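Local atomic coordinates of meso-diaminopimelate dehydrogenase (Clostridium tetani, PDB entry 3WGY), a protein that catalyses, as the wild-type enzyme, the NADP-dependent oxidative deamination of meso-diaminopimelate, and is here an engineered variant crystallised with the 2-oxo acid 4-methyl-2-oxovalerate. Residues Gly18-Ile23 with Met29-Ile34; Ile116-Thr121 with Arg289-Leu294. The protein carries 6 engineered substitutions. One frame throughout, in Å; residues are numbered along the deposited sequence.

Contact 1 of 2, residues Gly18-Ile23 with Met29-Ile34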
# COMPACT_ATOMS: atom_id res chain seq x y z
N GLY B 18 -15.33 -8.32 16.84
CA GLY B 18 -14.25 -7.41 16.48
C GLY B 18 -14.79 -6.18 15.77
O GLY B 18 -14.27 -5.07 15.96
N VAL B 19 -15.82 -6.36 14.95
CA VAL B 19 -16.42 -5.25 14.23
C VAL B 19 -17.10 -4.30 15.20
O VAL B 19 -16.97 -3.08 15.08
CB VAL B 19 -17.47 -5.76 13.21
CG1 VAL B 19 -18.23 -4.58 12.62
CG2 VAL B 19 -16.77 -6.52 12.10
N GLU B 20 -17.83 -4.86 16.16
CA GLU B 20 -18.52 -4.04 17.15
C GLU B 20 -17.51 -3.17 17.87
O GLU B 20 -17.75 -1.99 18.12
CB GLU B 20 -19.25 -4.92 18.16
CG GLU B 20 -19.77 -4.17 19.38
CD GLU B 20 -20.56 -5.05 20.32
OE1 GLU B 20 -20.08 -6.16 20.65
OE2 GLU B 20 -21.66 -4.63 20.73
N LYS B 21 -16.36 -3.75 18.20
CA LYS B 21 -15.30 -3.03 18.88
C LYS B 21 -14.73 -1.90 18.03
O LYS B 21 -14.63 -0.76 18.49
CB LYS B 21 -14.17 -3.99 19.27
CG LYS B 21 -14.20 -4.38 20.73
CD LYS B 21 -13.32 -5.57 21.03
CE LYS B 21 -13.96 -6.39 22.15
NZ LYS B 21 -13.08 -7.43 22.73
N ALA B 22 -14.38 -2.22 16.80
CA ALA B 22 -13.81 -1.22 15.91
C ALA B 22 -14.74 -0.04 15.67
O ALA B 22 -14.28 1.10 15.54
CB ALA B 22 -13.43 -1.87 14.58
N ILE B 23 -16.04 -0.30 15.61
CA ILE B 23 -16.99 0.77 15.38
C ILE B 23 -16.90 1.81 16.49
O ILE B 23 -17.25 2.97 16.28
CB ILE B 23 -18.43 0.23 15.27
CG1 ILE B 23 -18.59 -0.57 13.98
CG2 ILE B 23 -19.43 1.37 15.27
CD1 ILE B 23 -19.94 -1.21 13.81
N MET B 29 -19.52 6.63 12.96
CA MET B 29 -20.35 5.44 12.81
C MET B 29 -21.14 5.09 14.05
O MET B 29 -20.78 5.46 15.17
CB MET B 29 -19.50 4.23 12.44
CG MET B 29 -18.91 4.29 11.06
SD MET B 29 -17.85 2.86 10.80
CE MET B 29 -16.97 3.36 9.32
N GLU B 30 -22.22 4.35 13.85
CA GLU B 30 -23.08 3.93 14.94
C GLU B 30 -23.55 2.51 14.65
O GLU B 30 -23.94 2.20 13.53
CB GLU B 30 -24.28 4.87 15.03
CG GLU B 30 -24.82 5.06 16.42
CD GLU B 30 -25.65 6.31 16.52
OE1 GLU B 30 -26.74 6.36 15.89
OE2 GLU B 30 -25.21 7.26 17.21
N LEU B 31 -23.47 1.65 15.65
CA LEU B 31 -23.92 0.27 15.48
C LEU B 31 -25.42 0.26 15.73
O LEU B 31 -25.88 0.68 16.78
CB LEU B 31 -23.22 -0.65 16.49
CG LEU B 31 -23.61 -2.13 16.40
CD1 LEU B 31 -23.47 -2.63 14.96
CD2 LEU B 31 -22.71 -2.94 17.34
N GLU B 32 -26.18 -0.19 14.74
CA GLU B 32 -27.63 -0.24 14.87
C GLU B 32 -28.09 -1.56 15.44
O GLU B 32 -28.89 -1.60 16.38
CB GLU B 32 -28.28 -0.00 13.50
CG GLU B 32 -29.21 1.21 13.45
CD GLU B 32 -28.63 2.44 14.13
OE1 GLU B 32 -28.62 2.48 15.38
OE2 GLU B 32 -28.17 3.36 13.42
N ALA B 33 -27.58 -2.66 14.90
CA ALA B 33 -27.97 -3.97 15.37
C ALA B 33 -26.97 -5.05 15.02
O ALA B 33 -26.20 -4.94 14.07
CB ALA B 33 -29.34 -4.34 14.81
N ILE B 34 -26.99 -6.10 15.83
CA ILE B 34 -26.14 -7.26 15.63
C ILE B 34 -27.13 -8.39 15.48
O ILE B 34 -27.87 -8.72 16.40
CB ILE B 34 -25.24 -7.51 16.85
CG1 ILE B 34 -24.31 -6.31 17.06
CG2 ILE B 34 -24.41 -8.76 16.63
CD1 ILE B 34 -23.56 -6.38 18.37
O HOH W 1 -19.26 4.32 16.94
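Ile23, on helix 14-23, meets strand 29-36 through both of its branches. Its CG2 lies against the CB of Met29, with 4.0 Å between these two carbons, while CD1 at the end of the other branch reaches CD1 of Leu31. Because CG2 stands opposite the backbone N and CG1 beside it (chi1 -70°), the residue spans two residues on one face of the strand, one branch for each. Met29 offers only its root here: its thioether end runs on to Val285 of helix 276-296.

One helical turn back, Glu20 crosses Leu31 at about a right angle, its CG 3.8 Å from Leu31 CD2. The extended chain carries the carboxylate on to the methyl end of Ile34, where OE2 comes within 3.5 Å of CD1, an apolar neighbour for a polar atom. What anchors this carboxylate lies elsewhere, since OE1 is hydrogen-bonded to the hydroxyl of Tyr12, whose residue also touches Ile34. A water lies between the carbonyl oxygens of Ile23 and Met29, unusually close to both, so the details of this bridge are doubtful.

Further out, strand 5-10 supports both elements: Ile7 packs on Ile23 and Ile9 on Leu31, and the backbones of Glu30 and Glu32 hydrogen-bond to that of strand 5-10. The axes of segments 18-23 and 29-34 run at 143° to each other, 8.8 Å apart at their closest, in the second half of a right-handed beta-alpha-beta unit, the opening unit of a Rossmann-type dinucleotide-binding fold.

Contact 2 of 2, residues Ile116-Thr121 with Arg289-Leu294; sequences ISLIST and RAIYKL
Strand 116-118 and the helical segment 289-294 run nearly antiparallel, at 159°, with their axes 9.1 Å apart and the CA atoms of Leu118 and Ile291 the nearest pair, at 7.1 Å. Ile291 is the residue shared by both strand positions that face the helix. Its CD1 presses on Leu118 CB at 3.4 Å, closer than carbons normally pack, with CG1 just behind. Both torsions of Ile291 are near -60° (chi1 -63°, chi2 -52°), which bends the ethyl branch toward Leu118 and leaves CG2 for Ile116, whose own CG2 is 3.7 Å away. In this way the long helix 276-296 covers one face of the parallel, Rossmann-like sheet near its edge strand 301-303, while helix 99-113 packs against Ser117 and Ile119 on the opposite face. Ile116 sends its other branch out extended, CG1 opposite the backbone N, and CD1 meets Leu294 CB at 3.8 Å, one turn farther along the helix. Val90, on the adjacent strand 88-90, touches both Leu118 and Ile291 and widens the apolar patch. Tyr287, one turn before Ile291, also packs on Leu118.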
# COMPACT_ATOMS: atom_id res chain seq x y z
N ILE B 116 -25.21 -1.87 -3.38
CA ILE B 116 -23.82 -2.11 -3.72
C ILE B 116 -23.26 -3.10 -2.72
O ILE B 116 -23.56 -3.03 -1.54
CB ILE B 116 -22.99 -0.81 -3.70
CG1 ILE B 116 -21.49 -1.14 -3.82
CG2 ILE B 116 -23.26 -0.03 -2.43
CD1 ILE B 116 -20.61 0.08 -3.98
N SER B 117 -22.45 -4.04 -3.21
CA SER B 117 -21.86 -5.05 -2.34
C SER B 117 -20.35 -5.16 -2.51
O SER B 117 -19.86 -5.36 -3.62
CB SER B 117 -22.47 -6.43 -2.62
OG SER B 117 -23.83 -6.46 -2.23
N LEU B 118 -19.63 -5.03 -1.41
CA LEU B 118 -18.17 -5.16 -1.44
C LEU B 118 -17.81 -6.58 -1.03
O LEU B 118 -18.15 -7.02 0.07
CB LEU B 118 -17.53 -4.16 -0.48
CG LEU B 118 -16.04 -4.41 -0.23
CD1 LEU B 118 -15.29 -4.34 -1.56
CD2 LEU B 118 -15.49 -3.37 0.77
N ILE B 119 -17.15 -7.31 -1.92
CA ILE B 119 -16.76 -8.68 -1.60
C ILE B 119 -15.25 -8.81 -1.44
O ILE B 119 -14.48 -8.01 -1.96
CB ILE B 119 -17.18 -9.66 -2.71
CG1 ILE B 119 -16.28 -9.49 -3.92
CG2 ILE B 119 -18.64 -9.41 -3.11
CD1 ILE B 119 -16.32 -10.65 -4.88
N SER B 120 -14.85 -9.84 -0.69
CA SER B 120 -13.46 -10.18 -0.47
C SER B 120 -12.51 -9.11 0.08
O SER B 120 -11.41 -8.92 -0.45
CB SER B 120 -12.87 -10.75 -1.76
OG SER B 120 -13.62 -11.87 -2.21
N THR B 121 -12.92 -8.42 1.14
CA THR B 121 -12.03 -7.43 1.74
C THR B 121 -11.44 -8.06 3.01
O THR B 121 -11.90 -9.12 3.45
CB THR B 121 -12.76 -6.10 2.05
OG1 THR B 121 -11.81 -5.11 2.46
CG2 THR B 121 -13.78 -6.29 3.14
N ARG B 289 -17.16 2.51 5.47
CA ARG B 289 -17.24 3.95 5.24
C ARG B 289 -17.22 4.21 3.74
O ARG B 289 -17.96 5.06 3.24
CB ARG B 289 -16.07 4.68 5.90
CG ARG B 289 -16.11 6.19 5.66
CD ARG B 289 -15.02 6.95 6.42
NE ARG B 289 -15.12 6.79 7.87
CZ ARG B 289 -14.40 5.94 8.59
NH1 ARG B 289 -13.51 5.14 7.99
NH2 ARG B 289 -14.58 5.87 9.90
N ALA B 290 -16.38 3.46 3.03
CA ALA B 290 -16.26 3.61 1.58
C ALA B 290 -17.52 3.18 0.84
O ALA B 290 -17.93 3.83 -0.12
CB ALA B 290 -15.07 2.82 1.07
N ILE B 291 -18.11 2.06 1.26
CA ILE B 291 -19.31 1.56 0.61
C ILE B 291 -20.47 2.52 0.84
O ILE B 291 -21.27 2.76 -0.06
CB ILE B 291 -19.68 0.16 1.13
CG1 ILE B 291 -18.56 -0.81 0.79
CG2 ILE B 291 -20.99 -0.30 0.51
CD1 ILE B 291 -18.14 -0.79 -0.67
N TYR B 292 -20.54 3.07 2.05
CA TYR B 292 -21.58 4.02 2.38
C TYR B 292 -21.46 5.20 1.42
O TYR B 292 -22.45 5.63 0.83
CB TYR B 292 -21.41 4.51 3.82
CG TYR B 292 -22.25 5.72 4.17
CD1 TYR B 292 -21.79 7.01 3.93
CD2 TYR B 292 -23.52 5.56 4.72
CE1 TYR B 292 -22.58 8.13 4.23
CE2 TYR B 292 -24.32 6.67 5.02
CZ TYR B 292 -23.84 7.95 4.77
OH TYR B 292 -24.64 9.04 5.07
N LYS B 293 -20.24 5.71 1.25
CA LYS B 293 -20.00 6.83 0.36
C LYS B 293 -20.41 6.48 -1.06
O LYS B 293 -21.14 7.23 -1.71
CB LYS B 293 -18.53 7.24 0.39
CG LYS B 293 -18.05 7.65 1.77
CD LYS B 293 -16.66 8.25 1.72
CE LYS B 293 -16.19 8.67 3.10
NZ LYS B 293 -14.93 9.45 3.04
N LEU B 294 -19.95 5.33 -1.55
CA LEU B 294 -20.29 4.90 -2.90
C LEU B 294 -21.78 4.65 -3.08
O LEU B 294 -22.32 4.89 -4.16
CB LEU B 294 -19.51 3.64 -3.27
CG LEU B 294 -18.03 3.83 -3.64
CD1 LEU B 294 -17.41 2.47 -3.88
CD2 LEU B 294 -17.91 4.69 -4.89

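From the N terminus, the chain first closes the short loop of contact 1, with five residues between helical segment 18-23 and strand segment 29-34. It then lays down further strands of the parallel sheet before reaching 116-121. Contact 2 opens there and closes only after 167 intervening residues, which include the two other sheets, when helix 276-296 brings the chain back. The loops therefore follow in series, neither nested nor crossed. Both reach the same parallel sheet: contact 1 fastens a local unit, whereas contact 2 ties a late helix to a strand much earlier in the sequence. Their centres are 16 Å apart, yet they meet directly: Met29 CE packs 3.5 Å from Arg289 NH2, and Arg289 also forms a salt bridge with Asp28.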